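Local atomic coordinates of beta-N-acetylhexosaminidase (Streptomyces plicatus, PDB entry 1JAK), a protein that hydrolyses terminal, non-reducing N-acetylhexosamine residues from glycoconjugates as a family 20 glycoside hydrolase, by substrate-assisted catalysis. Residues A[52-57]-A[88-93]; A[127-132]-A[144-149]; A[207-212]-A[262-267]; A[457-462]-A[499-504]. All blocks are in the same frame, centred on the assembly; numbering follows the deposited sequence.

Interaction 1. Residues A[52-57]-A[88-93]; sequences DDSREA and LRLAGG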
# COMPACT_ATOMS: atom_id res chain seq x y z
N ASP A 52 -0.99 18.46 -21.28
CA ASP A 52 -0.71 18.12 -22.67
C ASP A 52 -2.00 17.62 -23.31
O ASP A 52 -2.91 17.18 -22.61
CB ASP A 52 0.36 17.04 -22.76
CG ASP A 52 1.67 17.46 -22.14
OD1 ASP A 52 2.10 18.60 -22.39
OD2 ASP A 52 2.27 16.65 -21.41
N ASP A 53 -2.06 17.68 -24.63
CA ASP A 53 -3.25 17.23 -25.35
C ASP A 53 -3.28 15.71 -25.43
O ASP A 53 -3.18 15.13 -26.52
CB ASP A 53 -3.27 17.86 -26.75
CG ASP A 53 -4.57 17.60 -27.48
OD1 ASP A 53 -5.59 17.29 -26.81
OD2 ASP A 53 -4.59 17.71 -28.72
N SER A 54 -3.42 15.07 -24.28
CA SER A 54 -3.48 13.61 -24.21
C SER A 54 -4.42 13.18 -23.08
O SER A 54 -4.59 13.90 -22.10
CB SER A 54 -2.09 13.02 -23.97
OG SER A 54 -1.57 13.40 -22.71
N ARG A 55 -5.01 12.00 -23.24
CA ARG A 55 -5.93 11.46 -22.25
C ARG A 55 -5.29 11.34 -20.88
O ARG A 55 -5.84 11.79 -19.87
CB ARG A 55 -6.43 10.09 -22.70
CG ARG A 55 -7.45 9.46 -21.77
CD ARG A 55 -8.79 10.17 -21.87
NE ARG A 55 -9.30 10.16 -23.24
CZ ARG A 55 -9.59 9.06 -23.92
NH1 ARG A 55 -9.41 7.86 -23.37
NH2 ARG A 55 -10.05 9.15 -25.16
N GLU A 56 -4.11 10.71 -20.84
CA GLU A 56 -3.40 10.50 -19.59
C GLU A 56 -3.03 11.82 -18.89
O GLU A 56 -3.05 11.90 -17.67
CB GLU A 56 -2.14 9.68 -19.83
CG GLU A 56 -1.07 10.38 -20.65
CD GLU A 56 0.12 9.49 -20.93
OE1 GLU A 56 0.27 8.47 -20.23
OE2 GLU A 56 0.92 9.82 -21.83
N ALA A 57 -2.69 12.83 -19.68
CA ALA A 57 -2.33 14.13 -19.11
C ALA A 57 -3.56 14.79 -18.48
O ALA A 57 -3.52 15.21 -17.33
CB ALA A 57 -1.74 15.03 -20.19
N LEU A 88 1.18 20.81 -16.13
CA LEU A 88 1.60 19.42 -16.01
C LEU A 88 2.09 19.05 -17.40
O LEU A 88 1.31 19.04 -18.36
CB LEU A 88 0.41 18.54 -15.61
CG LEU A 88 -0.36 18.98 -14.36
CD1 LEU A 88 -1.45 17.96 -14.05
CD2 LEU A 88 0.59 19.13 -13.18
N ARG A 89 3.38 18.76 -17.53
CA ARG A 89 3.92 18.43 -18.84
C ARG A 89 4.75 17.16 -18.91
O ARG A 89 5.54 16.88 -18.02
CB ARG A 89 4.74 19.61 -19.37
CG ARG A 89 5.81 20.11 -18.43
CD ARG A 89 6.38 21.44 -18.91
NE ARG A 89 7.10 21.32 -20.17
CZ ARG A 89 8.32 20.80 -20.29
NH1 ARG A 89 8.95 20.35 -19.21
NH2 ARG A 89 8.90 20.72 -21.48
N LEU A 90 4.54 16.41 -19.98
CA LEU A 90 5.27 15.17 -20.21
C LEU A 90 6.40 15.50 -21.18
O LEU A 90 6.16 16.02 -22.27
CB LEU A 90 4.35 14.12 -20.82
CG LEU A 90 3.19 13.66 -19.93
CD1 LEU A 90 2.25 12.77 -20.72
CD2 LEU A 90 3.74 12.93 -18.72
N ALA A 91 7.62 15.20 -20.77
CA ALA A 91 8.78 15.47 -21.61
C ALA A 91 9.95 14.58 -21.20
O ALA A 91 9.90 13.91 -20.17
CB ALA A 91 9.18 16.93 -21.48
N GLY A 92 10.99 14.58 -22.01
CA GLY A 92 12.16 13.79 -21.70
C GLY A 92 12.82 14.36 -20.47
O GLY A 92 12.63 15.53 -20.14
N GLY A 93 13.60 13.54 -19.77
CA GLY A 93 14.27 14.00 -18.58
C GLY A 93 14.74 12.82 -17.75
O GLY A 93 14.31 11.70 -17.99
O HOH W 1 4.55 18.31 -23.07
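D52 and L90 make a side-chain-to-backbone contact at the surface of the N-terminal alpha/beta domain, where the loop leading into helix 55-72 runs past the end of strand 86-90. The core of it is one hydrogen bond: L90 N donates to D52 OD2 at 2.7 Å with an N-H...O angle of 154°, using the syn lone pair of that oxygen. CG of D52 lies anti to its own carbonyl carbon (chi1 -60°), and this swings the carboxylate across the strand end. The second oxygen works through solvent, since a water donates to D52 OD1 at 2.6 Å and to L90 O at 2.9 Å; carboxylate and water together thus hold both the N-H and the C=O of L90. OD1 also forms a salt bridge with R87. Beside this bond L90 CD1 lies 3.4 Å from the carboxylate oxygen OE2 of E56, a methyl against a charged group, while on helix 116-129 the leucine packs on L119. S54 takes the N-cap position of helix 55-72, its OG accepting from A57 N at 3.3 Å, which caps the first turn, the turn that carries E56. With an alanine in place of D52, the N-H of L90 would probably be left without its acceptor and R87 without its counter-charge. Chemically, a single carboxylate is engaged through both oxygens, by a backbone amide on one and by a water and an arginine on the other; the nearby positive charge of R87 would be expected to keep it ionised.

Interaction 2. Residues A[127-132]-A[144-149]; sequences RQLLPP and WLVAGG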
# COMPACT_ATOMS: atom_id res chain seq x y z
N ARG A 127 0.33 18.94 -3.05
CA ARG A 127 -0.70 19.05 -2.02
C ARG A 127 -0.12 19.20 -0.62
O ARG A 127 -0.82 19.62 0.30
CB ARG A 127 -1.67 17.86 -2.10
CG ARG A 127 -1.05 16.51 -1.84
CD ARG A 127 -1.97 15.37 -2.29
NE ARG A 127 -3.25 15.35 -1.58
CZ ARG A 127 -4.08 14.30 -1.58
NH1 ARG A 127 -3.76 13.20 -2.25
NH2 ARG A 127 -5.22 14.35 -0.89
N GLN A 128 1.15 18.86 -0.45
CA GLN A 128 1.80 19.01 0.85
C GLN A 128 2.46 20.39 0.97
O GLN A 128 2.69 20.88 2.07
CB GLN A 128 2.82 17.89 1.08
CG GLN A 128 2.17 16.57 1.48
CD GLN A 128 3.18 15.51 1.88
OE1 GLN A 128 4.15 15.80 2.58
NE2 GLN A 128 2.95 14.27 1.45
N LEU A 129 2.76 21.00 -0.17
CA LEU A 129 3.37 22.33 -0.18
C LEU A 129 2.28 23.36 0.12
O LEU A 129 2.53 24.40 0.72
CB LEU A 129 4.03 22.62 -1.53
CG LEU A 129 5.23 21.72 -1.85
CD1 LEU A 129 5.74 22.00 -3.25
CD2 LEU A 129 6.34 21.96 -0.82
N LEU A 130 1.06 23.06 -0.31
CA LEU A 130 -0.08 23.94 -0.05
C LEU A 130 -0.41 23.80 1.44
O LEU A 130 -0.01 22.83 2.08
CB LEU A 130 -1.27 23.52 -0.91
CG LEU A 130 -1.15 23.88 -2.39
CD1 LEU A 130 -2.21 23.16 -3.21
CD2 LEU A 130 -1.28 25.39 -2.56
N PRO A 131 -1.14 24.78 2.01
CA PRO A 131 -1.52 24.78 3.43
C PRO A 131 -2.58 23.75 3.80
O PRO A 131 -3.31 23.26 2.94
CB PRO A 131 -2.00 26.21 3.65
CG PRO A 131 -2.65 26.53 2.33
CD PRO A 131 -1.63 26.00 1.34
N PRO A 132 -2.67 23.40 5.10
CA PRO A 132 -3.63 22.42 5.62
C PRO A 132 -5.07 22.69 5.19
O PRO A 132 -5.87 21.77 5.04
CB PRO A 132 -3.46 22.54 7.13
CG PRO A 132 -2.03 22.93 7.28
CD PRO A 132 -1.86 23.96 6.19
N TRP A 144 -3.23 30.33 -0.83
CA TRP A 144 -2.81 29.10 -1.49
C TRP A 144 -1.38 29.25 -2.00
O TRP A 144 -1.13 29.30 -3.21
CB TRP A 144 -3.77 28.78 -2.64
CG TRP A 144 -5.19 28.73 -2.16
CD1 TRP A 144 -6.21 29.57 -2.52
CD2 TRP A 144 -5.73 27.85 -1.17
NE1 TRP A 144 -7.35 29.26 -1.81
CE2 TRP A 144 -7.09 28.21 -0.98
CE3 TRP A 144 -5.20 26.78 -0.43
CZ2 TRP A 144 -7.92 27.54 -0.08
CZ3 TRP A 144 -6.03 26.12 0.47
CH2 TRP A 144 -7.38 26.50 0.64
N LEU A 145 -0.45 29.32 -1.06
CA LEU A 145 0.96 29.50 -1.35
C LEU A 145 1.75 28.21 -1.56
O LEU A 145 1.50 27.21 -0.89
CB LEU A 145 1.62 30.30 -0.22
CG LEU A 145 1.07 31.71 0.01
CD1 LEU A 145 1.59 32.26 1.34
CD2 LEU A 145 1.48 32.61 -1.14
N VAL A 146 2.70 28.26 -2.48
CA VAL A 146 3.57 27.14 -2.79
C VAL A 146 5.00 27.67 -2.79
O VAL A 146 5.37 28.45 -3.66
CB VAL A 146 3.26 26.54 -4.18
CG1 VAL A 146 4.17 25.34 -4.44
CG2 VAL A 146 1.79 26.13 -4.25
N ALA A 147 5.79 27.24 -1.81
CA ALA A 147 7.17 27.68 -1.69
C ALA A 147 7.90 27.71 -3.04
O ALA A 147 7.71 26.83 -3.88
CB ALA A 147 7.92 26.78 -0.72
N GLY A 148 8.73 28.73 -3.23
CA GLY A 148 9.46 28.86 -4.47
C GLY A 148 10.70 27.99 -4.54
O GLY A 148 11.34 27.72 -3.52
N GLY A 149 11.05 27.55 -5.74
CA GLY A 149 12.23 26.72 -5.90
C GLY A 149 12.02 25.55 -6.83
O GLY A 149 11.04 25.49 -7.58
O HOH W 2 4.97 25.54 0.27
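V146 meets two successive leucines with its two methyls: CG2 packs against L130 CD2 at 3.6 Å and CG1 against L129 CD1 at 3.9 Å. The valine torsion makes this possible, with CG1 anti to the backbone N (chi1 -179°) so that each methyl faces a different leucine. One step along, P131 crosses W144 at about a right angle, its CG 3.8 Å from CE3 of the indole. L130 CD2 fills the space between, lying 3.7 Å from L145 O.

The backbones do not bond directly. L129 O and L145 O approach to 3.4 Å, but both are acceptors; instead a water donates to L129 O at 2.7 Å and accepts from A147 N at 2.8 Å, joining the end of the helix to the strand.

Further out, the ring of Y74 meets W144 with the planes at about 80°, while backbone bonds from W144 to I43 and from V146 to Y41 hold the strand in its sheet. The contact therefore closes the C-terminal end of helix 116-129 onto strand 145-153. Helix 55-72 lies alongside, touching L130 through L68 and W144 through T72, and helix 493-499 meets P132 through P494 and Y495, with Y495 OH bonded to L130 O.

Interaction 3. Residues A[207-212]-A[262-267]; sequences SWPRLA and ASYAEL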
# COMPACT_ATOMS: atom_id res chain seq x y z
N SER A 207 -16.49 -20.89 -10.67
CA SER A 207 -16.36 -22.34 -10.62
C SER A 207 -16.65 -22.94 -9.24
O SER A 207 -16.96 -24.13 -9.13
CB SER A 207 -14.97 -22.76 -11.11
OG SER A 207 -13.95 -21.99 -10.50
N TRP A 208 -16.55 -22.12 -8.20
CA TRP A 208 -16.82 -22.56 -6.83
C TRP A 208 -17.64 -21.46 -6.15
O TRP A 208 -17.15 -20.74 -5.29
CB TRP A 208 -15.50 -22.77 -6.06
CG TRP A 208 -14.60 -23.80 -6.67
CD1 TRP A 208 -13.88 -23.68 -7.83
CD2 TRP A 208 -14.36 -25.13 -6.19
NE1 TRP A 208 -13.21 -24.85 -8.09
CE2 TRP A 208 -13.49 -25.76 -7.10
CE3 TRP A 208 -14.80 -25.85 -5.07
CZ2 TRP A 208 -13.04 -27.08 -6.93
CZ3 TRP A 208 -14.36 -27.16 -4.90
CH2 TRP A 208 -13.49 -27.76 -5.83
N PRO A 209 -18.92 -21.33 -6.54
CA PRO A 209 -19.88 -20.34 -6.03
C PRO A 209 -20.02 -20.20 -4.52
O PRO A 209 -20.27 -19.10 -4.02
CB PRO A 209 -21.20 -20.77 -6.68
CG PRO A 209 -20.76 -21.42 -7.94
CD PRO A 209 -19.59 -22.25 -7.48
N ARG A 210 -19.88 -21.30 -3.78
CA ARG A 210 -20.03 -21.26 -2.33
C ARG A 210 -18.92 -20.53 -1.59
O ARG A 210 -19.10 -20.12 -0.44
CB ARG A 210 -20.16 -22.68 -1.76
CG ARG A 210 -21.49 -23.35 -2.06
CD ARG A 210 -21.50 -24.79 -1.57
NE ARG A 210 -21.30 -24.90 -0.12
CZ ARG A 210 -22.19 -24.54 0.79
NH1 ARG A 210 -23.37 -24.05 0.42
NH2 ARG A 210 -21.92 -24.69 2.08
N LEU A 211 -17.76 -20.37 -2.23
CA LEU A 211 -16.66 -19.67 -1.57
C LEU A 211 -17.12 -18.29 -1.14
O LEU A 211 -16.89 -17.88 -0.00
CB LEU A 211 -15.45 -19.55 -2.51
CG LEU A 211 -14.76 -20.87 -2.90
CD1 LEU A 211 -13.66 -20.59 -3.90
CD2 LEU A 211 -14.20 -21.54 -1.65
N ALA A 212 -17.79 -17.58 -2.04
CA ALA A 212 -18.27 -16.24 -1.72
C ALA A 212 -19.58 -16.24 -0.93
O ALA A 212 -19.69 -15.57 0.10
CB ALA A 212 -18.44 -15.42 -3.01
N ALA A 262 -14.46 -24.44 4.80
CA ALA A 262 -15.79 -24.46 5.39
C ALA A 262 -16.88 -24.48 4.31
O ALA A 262 -18.01 -24.90 4.57
CB ALA A 262 -15.98 -23.25 6.30
N SER A 263 -16.52 -24.02 3.12
CA SER A 263 -17.47 -23.95 2.01
C SER A 263 -17.59 -25.25 1.21
O SER A 263 -18.64 -25.52 0.63
CB SER A 263 -17.06 -22.81 1.07
OG SER A 263 -17.05 -21.57 1.75
N TYR A 264 -16.53 -26.04 1.20
CA TYR A 264 -16.52 -27.30 0.46
C TYR A 264 -15.90 -28.44 1.25
O TYR A 264 -14.68 -28.54 1.36
CB TYR A 264 -15.79 -27.13 -0.88
CG TYR A 264 -16.54 -26.27 -1.86
CD1 TYR A 264 -16.38 -24.88 -1.88
CD2 TYR A 264 -17.45 -26.83 -2.75
CE1 TYR A 264 -17.12 -24.08 -2.75
CE2 TYR A 264 -18.20 -26.05 -3.62
CZ TYR A 264 -18.03 -24.67 -3.62
OH TYR A 264 -18.78 -23.90 -4.47
N ALA A 265 -16.75 -29.31 1.78
CA ALA A 265 -16.30 -30.45 2.58
C ALA A 265 -15.21 -31.27 1.90
O ALA A 265 -14.27 -31.72 2.55
CB ALA A 265 -17.50 -31.34 2.92
N GLU A 266 -15.33 -31.46 0.59
CA GLU A 266 -14.36 -32.26 -0.16
C GLU A 266 -12.90 -31.80 -0.09
O GLU A 266 -11.98 -32.60 -0.29
CB GLU A 266 -14.80 -32.35 -1.63
CG GLU A 266 -14.86 -31.01 -2.34
CD GLU A 266 -15.64 -31.07 -3.63
OE1 GLU A 266 -15.20 -31.77 -4.57
OE2 GLU A 266 -16.70 -30.42 -3.71
N LEU A 267 -12.68 -30.52 0.18
CA LEU A 267 -11.32 -29.99 0.26
C LEU A 267 -10.61 -30.38 1.55
O LEU A 267 -9.39 -30.24 1.66
CB LEU A 267 -11.35 -28.46 0.16
CG LEU A 267 -11.92 -27.85 -1.12
CD1 LEU A 267 -11.95 -26.34 -0.99
CD2 LEU A 267 -11.07 -28.27 -2.30
O HOH W 3 -20.13 -26.27 3.54
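Y264 is the knob of this contact, and W208, R210 and L211 shape the hollow that takes it. W208 drives the CE3 edge of its indole into the tyrosine face, CE3 standing 3.4 Å above the ring plane and over its centre, in a T-shaped stack with planes at 80°. R210 CB packs 3.5 Å from Y264 CE1, and L211 CD2 crosses at 4.0 Å from Y264 CD1. At the bottom of the hollow Y264 OH accepts from R210 N at 2.9 Å.

The arginine then doubles back: bent at chi3 (61°), it brings NE to S263 O at 2.8 Å, a nearly straight bond (165°) lying in both the guanidinium and carbonyl planes. Its NH2 reaches a water that also bonds A262 O. At the far end of the indole, L267 CD2 comes to 4.3 Å from W208 CH2. Cutting Y264 back to an alanine would probably open a gap at the indole edge and leave R210 N without its acceptor.

The contact joins the ends of two short helices of the catalytic domain, 210-213 and 258-263. Helix 292-307 backs both segments: its D300 accepts from W208 NE1, and its F297 meets W208 edge-to-face and touches L211 and L267.

Interaction 4. Residues A[457-462]-A[499-504]; sequences QLDYMA and AGIDFY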
# COMPACT_ATOMS: atom_id res chain seq x y z
N GLN A 457 -10.99 3.32 12.42
CA GLN A 457 -10.04 2.50 13.16
C GLN A 457 -8.84 2.19 12.26
O GLN A 457 -7.70 2.12 12.73
CB GLN A 457 -10.70 1.21 13.64
CG GLN A 457 -11.86 1.46 14.59
CD GLN A 457 -12.47 0.18 15.12
OE1 GLN A 457 -12.55 -0.82 14.41
NE2 GLN A 457 -12.91 0.21 16.38
N LEU A 458 -9.10 2.01 10.97
CA LEU A 458 -8.00 1.76 10.04
C LEU A 458 -7.07 2.97 10.06
O LEU A 458 -5.85 2.82 10.10
CB LEU A 458 -8.53 1.56 8.61
CG LEU A 458 -9.41 0.34 8.35
CD1 LEU A 458 -9.78 0.30 6.87
CD2 LEU A 458 -8.68 -0.93 8.75
N ASP A 459 -7.64 4.17 10.05
CA ASP A 459 -6.83 5.39 10.07
C ASP A 459 -5.97 5.50 11.32
O ASP A 459 -4.78 5.83 11.24
CB ASP A 459 -7.70 6.65 9.98
CG ASP A 459 -8.29 6.88 8.59
OD1 ASP A 459 -7.67 6.45 7.59
OD2 ASP A 459 -9.37 7.50 8.50
N TYR A 460 -6.56 5.25 12.48
CA TYR A 460 -5.84 5.36 13.74
C TYR A 460 -4.61 4.46 13.82
O TYR A 460 -3.60 4.83 14.42
CB TYR A 460 -6.78 5.07 14.91
CG TYR A 460 -6.10 5.17 16.26
CD1 TYR A 460 -5.85 6.40 16.85
CD2 TYR A 460 -5.69 4.02 16.93
CE1 TYR A 460 -5.19 6.49 18.09
CE2 TYR A 460 -5.03 4.09 18.15
CZ TYR A 460 -4.79 5.33 18.72
OH TYR A 460 -4.14 5.38 19.94
N MET A 461 -4.69 3.27 13.22
CA MET A 461 -3.57 2.34 13.24
C MET A 461 -2.62 2.57 12.07
O MET A 461 -1.42 2.29 12.18
CB MET A 461 -4.08 0.89 13.23
CG MET A 461 -4.86 0.50 14.50
SD MET A 461 -3.97 0.86 16.04
CE MET A 461 -2.66 -0.38 16.00
N ALA A 462 -3.13 3.09 10.96
CA ALA A 462 -2.29 3.35 9.80
C ALA A 462 -1.46 4.62 9.97
O ALA A 462 -0.30 4.68 9.56
CB ALA A 462 -3.14 3.45 8.54
N ALA A 499 -8.52 17.10 7.28
CA ALA A 499 -9.02 16.04 6.40
C ALA A 499 -9.89 15.01 7.12
O ALA A 499 -10.51 14.16 6.48
CB ALA A 499 -7.85 15.33 5.73
N GLY A 500 -9.94 15.09 8.45
CA GLY A 500 -10.74 14.15 9.21
C GLY A 500 -10.07 12.79 9.32
O GLY A 500 -10.74 11.76 9.44
N ILE A 501 -8.75 12.79 9.28
CA ILE A 501 -7.99 11.55 9.39
C ILE A 501 -7.50 11.39 10.83
O ILE A 501 -6.64 12.13 11.30
CB ILE A 501 -6.76 11.56 8.45
CG1 ILE A 501 -7.24 11.63 7.00
CG2 ILE A 501 -5.90 10.32 8.69
CD1 ILE A 501 -6.12 11.73 5.97
N ASP A 502 -8.06 10.42 11.54
CA ASP A 502 -7.64 10.19 12.91
C ASP A 502 -6.26 9.56 12.88
O ASP A 502 -5.93 8.82 11.96
CB ASP A 502 -8.64 9.28 13.64
CG ASP A 502 -8.40 9.24 15.14
OD1 ASP A 502 -7.93 10.26 15.70
OD2 ASP A 502 -8.69 8.19 15.75
N PHE A 503 -5.44 9.89 13.87
CA PHE A 503 -4.10 9.35 13.95
C PHE A 503 -3.63 9.34 15.39
O PHE A 503 -4.12 10.11 16.22
CB PHE A 503 -3.12 10.18 13.10
CG PHE A 503 -2.92 11.59 13.58
CD1 PHE A 503 -3.86 12.58 13.32
CD2 PHE A 503 -1.77 11.94 14.30
CE1 PHE A 503 -3.67 13.89 13.75
CE2 PHE A 503 -1.57 13.25 14.75
CZ PHE A 503 -2.52 14.23 14.47
N TYR A 504 -2.67 8.47 15.68
CA TYR A 504 -2.10 8.35 17.01
C TYR A 504 -1.11 9.49 17.24
O TYR A 504 -0.13 9.62 16.51
CB TYR A 504 -1.39 7.00 17.13
CG TYR A 504 -0.49 6.86 18.34
CD1 TYR A 504 -1.01 6.92 19.63
CD2 TYR A 504 0.88 6.64 18.19
CE1 TYR A 504 -0.18 6.76 20.75
CE2 TYR A 504 1.72 6.48 19.30
CZ TYR A 504 1.17 6.53 20.57
OH TYR A 504 1.99 6.36 21.67
O HOH W 4 -10.35 8.98 10.54
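OD2 of D459 is gripped by several groups at once: the guanidinium groups of R178 and R182, both on helix 173-184, form salt bridges to it, and a water 2.7 Å away carries the contact over to segment 499-504. That water accepts from D502 N at 2.9 Å and also lies 3.0 Å from G500 O. G500 closes helix 493-499 in a Schellman motif, and the chain then runs extended past helix 455-462. Nearby, I501 CG2 sits 4.2 Å from D459 CG, and D502 O lies against D459 CB at 3.4 Å.

Y460 supplies the ring packing. Its CG is anti to the backbone N (chi1 -180°), which carries the ring out along the passing chain, where the side chain of D502 lies beside it and points the same way, ring and carboxylate planes 29° apart, with D502 OD2 3.5 Å from Y460 CD1. Further along, Y460 CE1 packs on Y504 CB at 4.0 Å, and its hydroxyl comes to 3.5 Å from Y504 CD1. Y504 is fixed from outside: its OH bonds E419, its ring stacks on Y404, and Y404 OH in turn bonds Y460 O. F503 turns its side chain the other way, onto W496 and W511.

No direct hydrogen bond spans the two segments; the C-terminal tail and this helix of the catalytic domain meet through side-chain packing and a water bridge. Two arginines around one buried carboxylate should strongly stabilise the charge of D459, leaving it a fixed anionic post for that water.

Interactions 1 and 2 belong to the N-terminal alpha/beta domain and reach the same mixed sheet, their centres about 22 Å apart; helix 116-129 runs between them, offering L119 to the first and its final turn to the second. Interaction 4 comes within about 6 Å of interaction 2 at the nearest atoms, and helix 493-499 serves both, so the tail spans the two domains. Interaction 3 lies about 53 Å from interaction 2, centre to centre, on the opposite side of the chain's centre. No contact residue lines the isofagomine pocket, but interactions 3 and 4 are close to it along the chain: H256 precedes helix 258-263, and W448 and E450 precede helix 455-462.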